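Local coordinates for VIN1 (Oscarella pearsei, PDB 6BFI), which binds actin filaments and may play a role in cell-cell adhesion, as a sponge member of the vinculin/alpha-catenin family, at residues A[3-7]-A[250-254]; A[67-73]-A[126-132]. All blocks are in the same frame, centred on the assembly; numbering follows the deposited sequence.

The two contacts lie on the same side of the chain's centre, their own centres about 16 Å apart, and contact 2 is nested in sequence within the loop that contact 1 closes. Contact 1 joins two non-helical segments about 21 Å from the centre of the chain; contact 2, about 35 Å out, pairs two antiparallel helices. Helix 102-145 connects them: its segment 126-132 gives Arg128, Ser129 and Arg132 to contact 2, while Asp127 and Val131 reach contact 1. His6 CE1 packs 3.1 Å from Asp127 OD2, and Gln250 CG lies 3.8 Å from Val131 CG1.

Contact 1. Residues A[3-7]-A[250-254]; sequences VKFHT and QLTTT
His6 and Thr252 bring two non-helical segments together, their CA atoms 5.6 Å apart, with neither 3-7 nor 250-254 forming a helix or strand. In this all-helical vinculin-family fold, the contact joins the chain's N-terminal lead-in to helix 8-32 with the loop that leaves helix 224-249, closing a span of 242 residues, 200 of them helical. The evidence for the His6-Thr252 pairing is a CH-pi contact: Thr252 CB stands 3.9 Å from the centroid of the imidazole, 17° off the ring normal. The threonine runs alongside the histidine in the same direction, and its CB is the atom over the face. The methyl Thr252 CG2 lies over the same face, 3.7 Å from His6 NE2. With chi1 at 56°, His6 tucks its ring in over its own backbone, next to Thr252. Lys4 CB borders the same imidazole at its edge, in the ring plane. Outside the two segments, His6 also touches Met124 and Asp127 of helix 102-145, while Phe5 packs on Gln769, Ile772 and Leu773 of helix 763-778. The chain of Lys4 bends at chi2 (-65°) and then runs extended, which carries its amine across to the threonine although its CB does not point there. Both oxygens of Thr252 receive this amine: Lys4 NZ donates to the side-chain OG1 at 3.1 Å and, more weakly, to the carbonyl O at 3.5 Å.

Contact 2. Residues A[67-73]-A[126-132]; sequences DEDFKAE and ADRSEVR
A salt-bridge network of Asp67, Asp69 and Arg132 spans the start of helix 68-97 and the middle of helix 102-145. Asp67 OD2 takes two donors: Ser129 OG donates to it at 2.7 Å, arriving on the syn side and 26° out of the carboxylate plane. Arg132 NH2 adds a weak, charge-assisted hydrogen bond to the same oxygen at 3.3 Å, with Asp67 OD2 at the guanidinium edge. Asp69 meets that guanidinium differently. Asp69 CB lies over one face, 3.4 Å from Arg132 NH2, and the opposite face rests on Ser129 CA and Arg128 O of its own helix, so the flat group is sandwiched. The Asp69 carboxylate stands nearly perpendicular to it, at 89°, and Asp69 OD2 makes a long salt bridge to Arg132 NE from well outside the guanidinium plane. These residues line an antiparallel helix pair of the vinculin-family helical bundle, with segment axes 9.6 Å apart at 172°. Further along, Glu73 OE1 sits above the Arg128 guanidinium, 3.1 Å from NH2, an attraction of charges without a directed hydrogen bond. Phe70 is the buried residue of the contact, its CG anti to the backbone N, which sends the ring toward Ala126; Met61 and Cys125 also touch it. Phe70 CE1 lies 3.6 Å from Ala126 CA and 3.9 Å from Ala126 CB.

Contact 1. Residues A[3-7]-A[250-254]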
ATOM      1  N   VAL A   3     -21.898   6.129  16.634  1.00 66.05           N
ATOM      2  CA  VAL A   3     -21.971   4.678  16.531  1.00 59.28           C
ATOM      3  C   VAL A   3     -20.619   4.137  16.081  1.00 58.63           C
ATOM      4  O   VAL A   3     -19.900   4.772  15.295  1.00 57.34           O
ATOM      5  CB  VAL A   3     -23.100   4.262  15.571  1.00 54.20           C
ATOM      6  CG1 VAL A   3     -22.867   4.827  14.173  1.00 51.08           C
ATOM      7  CG2 VAL A   3     -23.247   2.746  15.532  1.00 51.28           C
ATOM      8  N   LYS A   4     -20.256   2.964  16.595  1.00 58.54           N
ATOM      9  CA  LYS A   4     -18.957   2.363  16.334  1.00 57.21           C
ATOM     10  C   LYS A   4     -19.124   0.984  15.711  1.00 53.00           C
ATOM     11  O   LYS A   4     -20.079   0.259  16.005  1.00 52.32           O
ATOM     12  CB  LYS A   4     -18.132   2.251  17.624  1.00 57.03           C
ATOM     13  CG  LYS A   4     -17.823   3.580  18.295  1.00 57.43           C
ATOM     14  CD  LYS A   4     -16.926   4.441  17.424  1.00 57.98           C
ATOM     15  CE  LYS A   4     -16.575   5.747  18.117  1.00 64.10           C
ATOM     16  NZ  LYS A   4     -15.613   6.555  17.314  1.00 67.31           N
ATOM     17  N   PHE A   5     -18.173   0.628  14.836  1.00 53.15           N
ATOM     18  CA  PHE A   5     -18.130  -0.709  14.253  1.00 55.90           C
ATOM     19  C   PHE A   5     -16.697  -1.154  13.986  1.00 58.70           C
ATOM     20  O   PHE A   5     -16.446  -1.884  13.021  1.00 62.11           O
ATOM     21  CB  PHE A   5     -18.948  -0.789  12.955  1.00 57.48           C
ATOM     22  CG  PHE A   5     -19.332   0.548  12.391  1.00 53.89           C
ATOM     23  CD1 PHE A   5     -18.386   1.359  11.782  1.00 54.67           C
ATOM     24  CD2 PHE A   5     -20.642   0.989  12.460  1.00 51.33           C
ATOM     25  CE1 PHE A   5     -18.742   2.591  11.257  1.00 55.38           C
ATOM     26  CE2 PHE A   5     -21.006   2.217  11.938  1.00 52.30           C
ATOM     27  CZ  PHE A   5     -20.055   3.019  11.336  1.00 55.28           C
ATOM     28  N   HIS A   6     -15.753  -0.729  14.827  1.00 61.93           N
ATOM     29  CA  HIS A   6     -14.352  -1.116  14.703  1.00 62.36           C
ATOM     30  C   HIS A   6     -14.078  -2.515  15.236  1.00 57.97           C
ATOM     31  O   HIS A   6     -12.924  -2.955  15.211  1.00 59.58           O
ATOM     32  CB  HIS A   6     -13.463  -0.105  15.435  1.00 63.87           C
ATOM     33  CG  HIS A   6     -13.816   0.074  16.880  1.00 67.35           C
ATOM     34  ND1 HIS A   6     -13.075  -0.482  17.902  1.00 66.86           N
ATOM     35  CD2 HIS A   6     -14.833   0.742  17.473  1.00 68.43           C
ATOM     36  CE1 HIS A   6     -13.619  -0.160  19.062  1.00 68.48           C
ATOM     37  NE2 HIS A   6     -14.687   0.581  18.829  1.00 71.53           N
ATOM     38  N   THR A   7     -15.108  -3.223  15.693  1.00 58.31           N
ATOM     39  CA  THR A   7     -14.972  -4.517  16.340  1.00 58.41           C
ATOM     40  C   THR A   7     -15.991  -5.482  15.747  1.00 59.54           C
ATOM     41  O   THR A   7     -17.132  -5.097  15.476  1.00 59.96           O
ATOM     42  CB  THR A   7     -15.159  -4.369  17.862  1.00 61.58           C
ATOM     43  OG1 THR A   7     -13.903  -4.038  18.473  1.00 62.91           O
ATOM     44  CG2 THR A   7     -15.705  -5.633  18.487  1.00 66.18           C
ATOM     45  N   GLN A 250      -5.979   2.183  20.383  1.00 50.12           N
ATOM     46  CA  GLN A 250      -6.978   3.159  20.791  1.00 61.57           C
ATOM     47  C   GLN A 250      -7.751   3.759  19.623  1.00 64.27           C
ATOM     48  O   GLN A 250      -8.611   4.617  19.845  1.00 61.67           O
ATOM     49  CB  GLN A 250      -6.312   4.276  21.601  1.00 67.07           C
ATOM     50  CG  GLN A 250      -5.713   3.804  22.920  1.00 68.36           C
ATOM     51  CD  GLN A 250      -4.968   4.902  23.654  1.00 74.37           C
ATOM     52  OE1 GLN A 250      -4.377   5.786  23.033  1.00 77.56           O
ATOM     53  NE2 GLN A 250      -4.995   4.852  24.982  1.00 75.80           N
ATOM     54  N   LEU A 251      -7.471   3.336  18.393  1.00 65.47           N
ATOM     55  CA  LEU A 251      -8.226   3.820  17.246  1.00 64.30           C
ATOM     56  C   LEU A 251      -9.583   3.134  17.191  1.00 65.63           C
ATOM     57  O   LEU A 251      -9.672   1.903  17.243  1.00 61.38           O
ATOM     58  CB  LEU A 251      -7.455   3.575  15.949  1.00 61.12           C
ATOM     59  CG  LEU A 251      -6.280   4.518  15.686  1.00 65.55           C
ATOM     60  CD1 LEU A 251      -5.685   4.257  14.309  1.00 67.40           C
ATOM     61  CD2 LEU A 251      -6.719   5.967  15.818  1.00 67.86           C
ATOM     62  N   THR A 252     -10.642   3.936  17.095  1.00 73.38           N
ATOM     63  CA  THR A 252     -12.006   3.436  16.962  1.00 80.08           C
ATOM     64  C   THR A 252     -12.654   3.946  15.679  1.00 84.58           C
ATOM     65  O   THR A 252     -13.873   4.109  15.613  1.00 87.87           O
ATOM     66  CB  THR A 252     -12.851   3.822  18.176  1.00 79.24           C
ATOM     67  OG1 THR A 252     -12.935   5.251  18.271  1.00 81.61           O
ATOM     68  CG2 THR A 252     -12.237   3.269  19.454  1.00 75.77           C
ATOM     69  N   THR A 253     -11.845   4.200  14.653  1.00 86.62           N
ATOM     70  CA  THR A 253     -12.313   4.821  13.424  1.00 95.18           C
ATOM     71  C   THR A 253     -11.851   4.021  12.214  1.00 94.24           C
ATOM     72  O   THR A 253     -10.822   3.340  12.251  1.00 93.84           O
ATOM     73  CB  THR A 253     -11.805   6.265  13.296  1.00101.96           C
ATOM     74  OG1 THR A 253     -10.377   6.283  13.429  1.00100.27           O
ATOM     75  CG2 THR A 253     -12.426   7.150  14.366  1.00106.59           C
ATOM     76  N   THR A 254     -12.628   4.116  11.137  1.00 93.05           N
ATOM     77  CA  THR A 254     -12.220   3.544   9.861  1.00 91.08           C
ATOM     78  C   THR A 254     -11.028   4.322   9.316  1.00 91.32           C
ATOM     79  O   THR A 254     -11.069   5.552   9.216  1.00 94.32           O
ATOM     80  CB  THR A 254     -13.380   3.573   8.865  1.00 90.32           C
ATOM     81  OG1 THR A 254     -14.491   2.835   9.393  1.00 70.17           O
ATOM     82  CG2 THR A 254     -12.960   2.964   7.535  1.00 87.12           C
TER

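Contact 2. Residues A[67-73]-A[126-132]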
ATOM      1  N   ASP A  67     -12.524  -2.407  37.635  1.00121.05           N
ATOM      2  CA  ASP A  67     -12.233  -1.015  37.317  1.00124.16           C
ATOM      3  C   ASP A  67     -13.512  -0.206  37.479  1.00127.13           C
ATOM      4  O   ASP A  67     -14.547  -0.551  36.899  1.00119.75           O
ATOM      5  CB  ASP A  67     -11.665  -0.866  35.901  1.00116.26           C
ATOM      6  CG  ASP A  67     -12.537  -1.515  34.847  1.00104.00           C
ATOM      7  OD1 ASP A  67     -13.234  -2.498  35.177  1.00104.49           O
ATOM      8  OD2 ASP A  67     -12.521  -1.044  33.690  1.00 96.43           O
ATOM      9  N   GLU A  68     -13.439   0.862  38.276  1.00142.19           N
ATOM     10  CA  GLU A  68     -14.634   1.624  38.619  1.00146.35           C
ATOM     11  C   GLU A  68     -15.125   2.498  37.473  1.00139.23           C
ATOM     12  O   GLU A  68     -16.275   2.946  37.505  1.00137.71           O
ATOM     13  CB  GLU A  68     -14.369   2.487  39.854  1.00155.06           C
ATOM     14  CG  GLU A  68     -14.083   1.689  41.115  1.00163.09           C
ATOM     15  CD  GLU A  68     -15.310   0.984  41.656  1.00166.80           C
ATOM     16  OE1 GLU A  68     -16.438   1.394  41.307  1.00165.54           O
ATOM     17  OE2 GLU A  68     -15.149   0.018  42.432  1.00170.31           O
ATOM     18  N   ASP A  69     -14.284   2.757  36.469  1.00124.63           N
ATOM     19  CA  ASP A  69     -14.726   3.547  35.326  1.00115.20           C
ATOM     20  C   ASP A  69     -15.806   2.815  34.538  1.00106.04           C
ATOM     21  O   ASP A  69     -16.813   3.415  34.144  1.00105.26           O
ATOM     22  CB  ASP A  69     -13.533   3.877  34.430  1.00114.50           C
ATOM     23  CG  ASP A  69     -12.376   4.477  35.204  1.00114.60           C
ATOM     24  OD1 ASP A  69     -12.624   5.337  36.076  1.00114.18           O
ATOM     25  OD2 ASP A  69     -11.218   4.082  34.948  1.00114.40           O
ATOM     26  N   PHE A  70     -15.611   1.517  34.306  1.00 99.83           N
ATOM     27  CA  PHE A  70     -16.618   0.709  33.624  1.00 93.94           C
ATOM     28  C   PHE A  70     -17.912   0.654  34.431  1.00 93.46           C
ATOM     29  O   PHE A  70     -19.003   0.912  33.903  1.00 83.55           O
ATOM     30  CB  PHE A  70     -16.047  -0.692  33.385  1.00 85.42           C
ATOM     31  CG  PHE A  70     -17.006  -1.647  32.739  1.00 82.89           C
ATOM     32  CD1 PHE A  70     -17.462  -1.430  31.451  1.00 79.22           C
ATOM     33  CD2 PHE A  70     -17.420  -2.785  33.411  1.00 88.52           C
ATOM     34  CE1 PHE A  70     -18.334  -2.319  30.854  1.00 77.17           C
ATOM     35  CE2 PHE A  70     -18.292  -3.676  32.818  1.00 87.38           C
ATOM     36  CZ  PHE A  70     -18.748  -3.443  31.536  1.00 78.80           C
ATOM     37  N   LYS A  71     -17.800   0.342  35.727  1.00 95.17           N
ATOM     38  CA  LYS A  71     -18.978   0.260  36.584  1.00 90.86           C
ATOM     39  C   LYS A  71     -19.701   1.595  36.688  1.00 90.96           C
ATOM     40  O   LYS A  71     -20.911   1.626  36.941  1.00 90.24           O
ATOM     41  CB  LYS A  71     -18.577  -0.229  37.976  1.00 96.65           C
ATOM     42  CG  LYS A  71     -17.876  -1.573  37.985  1.00 97.00           C
ATOM     43  CD  LYS A  71     -17.276  -1.862  39.347  1.00101.31           C
ATOM     44  CE  LYS A  71     -16.563  -3.201  39.359  1.00102.70           C
ATOM     45  NZ  LYS A  71     -15.854  -3.441  40.646  1.00111.87           N
ATOM     46  N   ALA A  72     -18.985   2.705  36.498  1.00 93.56           N
ATOM     47  CA  ALA A  72     -19.618   4.018  36.547  1.00 96.96           C
ATOM     48  C   ALA A  72     -20.262   4.399  35.220  1.00 98.52           C
ATOM     49  O   ALA A  72     -21.303   5.064  35.212  1.00 98.64           O
ATOM     50  CB  ALA A  72     -18.594   5.080  36.952  1.00 99.12           C
ATOM     51  N   GLU A  73     -19.670   3.986  34.097  1.00100.86           N
ATOM     52  CA  GLU A  73     -20.188   4.344  32.782  1.00 97.34           C
ATOM     53  C   GLU A  73     -21.284   3.409  32.291  1.00 91.12           C
ATOM     54  O   GLU A  73     -21.976   3.751  31.326  1.00 91.05           O
ATOM     55  CB  GLU A  73     -19.048   4.367  31.758  1.00101.92           C
ATOM     56  CG  GLU A  73     -17.996   5.435  32.012  1.00110.33           C
ATOM     57  CD  GLU A  73     -16.762   5.251  31.151  1.00115.98           C
ATOM     58  OE1 GLU A  73     -16.752   4.317  30.320  1.00116.43           O
ATOM     59  OE2 GLU A  73     -15.802   6.035  31.307  1.00119.90           O
ATOM     60  N   ALA A 126     -17.495  -1.245  27.500  1.00 78.23           N
ATOM     61  CA  ALA A 126     -16.721  -2.470  27.668  1.00 74.54           C
ATOM     62  C   ALA A 126     -15.461  -2.446  26.807  1.00 74.40           C
ATOM     63  O   ALA A 126     -14.363  -2.764  27.282  1.00 75.92           O
ATOM     64  CB  ALA A 126     -17.587  -3.684  27.326  1.00 72.22           C
ATOM     65  N   ASP A 127     -15.604  -2.070  25.530  1.00 70.94           N
ATOM     66  CA  ASP A 127     -14.438  -1.998  24.652  1.00 69.05           C
ATOM     67  C   ASP A 127     -13.397  -1.022  25.192  1.00 71.21           C
ATOM     68  O   ASP A 127     -12.190  -1.285  25.122  1.00 72.83           O
ATOM     69  CB  ASP A 127     -14.866  -1.597  23.239  1.00 66.13           C
ATOM     70  CG  ASP A 127     -13.719  -1.654  22.243  1.00 78.96           C
ATOM     71  OD1 ASP A 127     -13.510  -2.728  21.642  1.00 77.41           O
ATOM     72  OD2 ASP A 127     -13.026  -0.628  22.062  1.00 66.70           O
ATOM     73  N   ARG A 128     -13.848   0.109  25.742  1.00 74.32           N
ATOM     74  CA  ARG A 128     -12.925   1.065  26.340  1.00 76.74           C
ATOM     75  C   ARG A 128     -12.243   0.479  27.568  1.00 77.24           C
ATOM     76  O   ARG A 128     -11.062   0.751  27.814  1.00 79.55           O
ATOM     77  CB  ARG A 128     -13.659   2.354  26.704  1.00 78.14           C
ATOM     78  CG  ARG A 128     -13.885   3.299  25.538  1.00 83.75           C
ATOM     79  CD  ARG A 128     -14.579   4.567  25.998  1.00 90.50           C
ATOM     80  NE  ARG A 128     -15.925   4.298  26.493  1.00 95.15           N
ATOM     81  CZ  ARG A 128     -16.696   5.200  27.087  1.00 98.73           C
ATOM     82  NH1 ARG A 128     -16.252   6.438  27.269  1.00100.16           N
ATOM     83  NH2 ARG A 128     -17.909   4.867  27.505  1.00 99.69           N
ATOM     84  N   SER A 129     -12.970  -0.321  28.351  1.00 77.77           N
ATOM     85  CA  SER A 129     -12.347  -1.010  29.478  1.00 81.12           C
ATOM     86  C   SER A 129     -11.217  -1.917  29.002  1.00 81.98           C
ATOM     87  O   SER A 129     -10.095  -1.867  29.528  1.00 84.92           O
ATOM     88  CB  SER A 129     -13.404  -1.809  30.247  1.00 81.47           C
ATOM     89  OG  SER A 129     -12.844  -2.461  31.372  1.00 98.79           O
ATOM     90  N   GLU A 130     -11.495  -2.742  27.987  1.00 79.65           N
ATOM     91  CA  GLU A 130     -10.472  -3.647  27.466  1.00 85.86           C
ATOM     92  C   GLU A 130      -9.258  -2.874  26.961  1.00 85.99           C
ATOM     93  O   GLU A 130      -8.113  -3.206  27.293  1.00 84.08           O
ATOM     94  CB  GLU A 130     -11.055  -4.516  26.352  1.00 84.91           C
ATOM     95  CG  GLU A 130     -12.329  -5.260  26.728  1.00 87.88           C
ATOM     96  CD  GLU A 130     -12.101  -6.348  27.764  1.00 98.66           C
ATOM     97  OE1 GLU A 130     -10.943  -6.782  27.943  1.00102.42           O
ATOM     98  OE2 GLU A 130     -13.089  -6.771  28.400  1.00104.23           O
ATOM     99  N   VAL A 131      -9.492  -1.829  26.163  1.00 66.51           N
ATOM    100  CA  VAL A 131      -8.377  -1.066  25.607  1.00 62.95           C
ATOM    101  C   VAL A 131      -7.572  -0.404  26.718  1.00 66.82           C
ATOM    102  O   VAL A 131      -6.339  -0.329  26.649  1.00 69.53           O
ATOM    103  CB  VAL A 131      -8.888  -0.039  24.578  1.00 59.89           C
ATOM    104  CG1 VAL A 131      -7.757   0.869  24.123  1.00 56.72           C
ATOM    105  CG2 VAL A 131      -9.501  -0.754  23.385  1.00 56.06           C
ATOM    106  N   ARG A 132      -8.248   0.073  27.768  1.00 72.14           N
ATOM    107  CA  ARG A 132      -7.526   0.644  28.903  1.00 73.71           C
ATOM    108  C   ARG A 132      -6.626  -0.394  29.564  1.00 73.95           C
ATOM    109  O   ARG A 132      -5.487  -0.089  29.940  1.00 73.10           O
ATOM    110  CB  ARG A 132      -8.504   1.229  29.922  1.00 71.46           C
ATOM    111  CG  ARG A 132      -9.075   2.586  29.540  1.00 72.65           C
ATOM    112  CD  ARG A 132      -9.681   3.285  30.748  1.00 79.54           C
ATOM    113  NE  ARG A 132     -10.664   2.448  31.431  1.00 83.33           N
ATOM    114  CZ  ARG A 132     -11.976   2.514  31.224  1.00 84.08           C
ATOM    115  NH1 ARG A 132     -12.471   3.383  30.354  1.00 82.84           N
ATOM    116  NH2 ARG A 132     -12.795   1.711  31.890  1.00 83.86           N
TER